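Local coordinates for alginate lyase, family PL7 (Zobellia galactanivorans, PDB 3ZPY), which probably cleaves alginate as a poly(beta-D-mannuronate) lyase, the deposited chain being its family PL7 catalytic domain, at residues C62-L66 / A229-Y235. Sequence-based numbering, arbitrary orientation.
Sequences CYRGL and ASYTGSY
Ser234 O is gripped twice: Arg64 N donates to it at 3.0 Å, the donor nitrogen standing 34° out of the carbonyl plane, and a water molecule donates to it at 2.8 Å. That water also donates to Arg64 O and accepts from Thr232 N, tying the two chains together where, in the beta-jelly-roll fold of PL7 lyases, strand 58-63 ends and strand 235-247 begins. Tyr63 and Tyr235 form an antiparallel non-hydrogen-bonded pair there, and beyond it Tyr63 to Leu66 make a type II turn. Gly65 suits the turn through its positive phi, and its CA, with no side chain, lies 3.1 Å from Ala229 O, which lets the two backbones come this close.

The long side chain of Arg64 runs along the 229-235 loop, its CD against Ser234 CB. With CG anti to the backbone N (chi1 -175°) and the chain extended to NE, it brings NH1 to Ser230 O at 3.0 Å, the bond being bent at the hydrogen (135°). The small methyl of Ala229 lies over one guanidinium face, while NE donates to Gln110 O and NH2 to Asp111 O; together with the NH1 bond these should limit rotation of the group.

Next to the turn, the side chains of Tyr63 and Tyr231 lie side by side, pointing the same way, both also touching Pro24, and Tyr63 OH bonds to Asn49 O. Tyr63 CB meets the edge of the Tyr231 ring at CE2, 3.7 Å away. Within the loop, Thr232 forms an ST turn, its OG1 accepting from Ser234 N at 3.1 Å.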
loop_
_atom_site.group_PDB
_atom_site.type_symbol
_atom_site.label_atom_id
_atom_site.label_comp_id
_atom_site.label_asym_id
_atom_site.label_seq_id
_atom_site.Cartn_x
_atom_site.Cartn_y
_atom_site.Cartn_z
ATOM N N CYS A 62 2.429 -5.339 -9.350
ATOM C CA CYS A 62 1.089 -4.984 -9.869
ATOM C C CYS A 62 1.252 -4.257 -11.184
ATOM O O CYS A 62 2.255 -3.565 -11.401
ATOM C CB CYS A 62 0.323 -4.164 -8.759
ATOM S SG CYS A 62 -1.408 -3.917 -9.142
ATOM N N TYR A 63 0.267 -4.390 -12.058
ATOM C CA TYR A 63 0.454 -3.977 -13.437
ATOM C C TYR A 63 -0.570 -2.929 -13.804
ATOM O O TYR A 63 -1.727 -3.020 -13.372
ATOM C CB TYR A 63 0.290 -5.173 -14.443
ATOM C CG TYR A 63 1.239 -6.296 -14.140
ATOM C CD1 TYR A 63 0.991 -7.163 -13.049
ATOM C CD2 TYR A 63 2.345 -6.543 -14.993
ATOM C CE1 TYR A 63 1.852 -8.171 -12.701
ATOM C CE2 TYR A 63 3.236 -7.601 -14.652
ATOM C CZ TYR A 63 2.902 -8.446 -13.575
ATOM O OH TYR A 63 3.815 -9.423 -13.211
ATOM N N ARG A 64 -0.128 -1.946 -14.584
ATOM C CA ARG A 64 -1.053 -0.988 -15.222
ATOM C C ARG A 64 -2.126 -1.794 -15.949
ATOM O O ARG A 64 -1.834 -2.778 -16.672
ATOM C CB ARG A 64 -0.209 -0.244 -16.290
ATOM C CG ARG A 64 -0.938 0.905 -17.023
ATOM C CD ARG A 64 0.034 1.520 -18.033
ATOM N NE ARG A 64 -0.411 2.833 -18.543
ATOM C CZ ARG A 64 -0.989 3.051 -19.720
ATOM N NH1 ARG A 64 -1.409 2.053 -20.490
ATOM N NH2 ARG A 64 -1.175 4.298 -20.135
ATOM N N GLY A 65 -3.403 -1.394 -15.748
ATOM C CA GLY A 65 -4.515 -2.044 -16.506
ATOM C C GLY A 65 -4.859 -3.453 -16.006
ATOM O O GLY A 65 -5.675 -4.069 -16.634
ATOM N N LEU A 66 -4.209 -3.948 -14.912
ATOM C CA LEU A 66 -4.470 -5.268 -14.409
ATOM C C LEU A 66 -5.934 -5.358 -13.981
ATOM O O LEU A 66 -6.422 -4.578 -13.139
ATOM C CB LEU A 66 -3.571 -5.533 -13.256
ATOM C CG LEU A 66 -3.526 -6.970 -12.645
ATOM C CD1 LEU A 66 -3.077 -8.011 -13.685
ATOM C CD2 LEU A 66 -2.689 -7.089 -11.348
ATOM N N ALA A 229 -6.489 2.763 -17.319
ATOM C CA ALA A 229 -5.349 2.475 -18.214
ATOM C C ALA A 229 -5.439 1.095 -18.872
ATOM O O ALA A 229 -5.937 0.124 -18.292
ATOM C CB ALA A 229 -4.043 2.615 -17.474
ATOM N N SER A 230 -4.905 1.002 -20.072
ATOM C CA SER A 230 -4.793 -0.287 -20.730
ATOM C C SER A 230 -3.599 -1.081 -20.189
ATOM O O SER A 230 -2.658 -0.530 -19.608
ATOM C CB SER A 230 -4.671 -0.088 -22.217
ATOM O OG SER A 230 -3.426 0.487 -22.453
ATOM N N TYR A 231 -3.649 -2.403 -20.394
ATOM C CA TYR A 231 -2.565 -3.269 -20.008
ATOM C C TYR A 231 -1.509 -3.305 -21.085
ATOM O O TYR A 231 -1.789 -3.603 -22.235
ATOM C CB TYR A 231 -3.112 -4.680 -19.690
ATOM C CG TYR A 231 -1.955 -5.633 -19.350
ATOM C CD1 TYR A 231 -1.263 -6.306 -20.402
ATOM C CD2 TYR A 231 -1.456 -5.807 -18.017
ATOM C CE1 TYR A 231 -0.129 -7.140 -20.141
ATOM C CE2 TYR A 231 -0.335 -6.683 -17.785
ATOM C CZ TYR A 231 0.271 -7.351 -18.832
ATOM O OH TYR A 231 1.369 -8.109 -18.568
ATOM N N THR A 232 -0.260 -3.005 -20.694
ATOM C CA THR A 232 0.863 -2.921 -21.665
ATOM C C THR A 232 2.070 -3.784 -21.258
ATOM O O THR A 232 3.008 -3.854 -22.055
ATOM C CB THR A 232 1.346 -1.482 -21.791
ATOM O OG1 THR A 232 1.808 -1.055 -20.476
ATOM C CG2 THR A 232 0.197 -0.559 -22.338
ATOM N N GLY A 233 2.077 -4.328 -20.028
ATOM C CA GLY A 233 3.262 -4.981 -19.485
ATOM C C GLY A 233 3.919 -3.981 -18.493
ATOM O O GLY A 233 4.750 -4.304 -17.762
ATOM N N SER A 234 3.540 -2.695 -18.495
ATOM C CA SER A 234 4.094 -1.718 -17.533
ATOM C C SER A 234 3.623 -2.131 -16.091
ATOM O O SER A 234 2.495 -2.582 -15.867
ATOM C CB SER A 234 3.441 -0.391 -17.790
ATOM O OG SER A 234 3.704 0.599 -16.825
ATOM N N TYR A 235 4.484 -1.993 -15.106
ATOM C CA TYR A 235 4.213 -2.541 -13.774
ATOM C C TYR A 235 4.933 -1.685 -12.729
ATOM O O TYR A 235 5.924 -0.966 -13.072
ATOM C CB TYR A 235 4.574 -4.060 -13.622
ATOM C CG TYR A 235 6.073 -4.327 -13.733
ATOM C CD1 TYR A 235 6.708 -4.293 -14.973
ATOM C CD2 TYR A 235 6.863 -4.372 -12.587
ATOM C CE1 TYR A 235 8.118 -4.538 -15.055
ATOM C CE2 TYR A 235 8.249 -4.593 -12.649
ATOM C CZ TYR A 235 8.854 -4.629 -13.893
ATOM O OH TYR A 235 10.217 -4.833 -13.944
HETATM O O HOH W 1 0.555 -3.228 -17.821
HETATM O O HOH W 2 -1.810 2.483 -23.371
HETATM O O HOH W 3 -6.916 -2.875 -18.900
#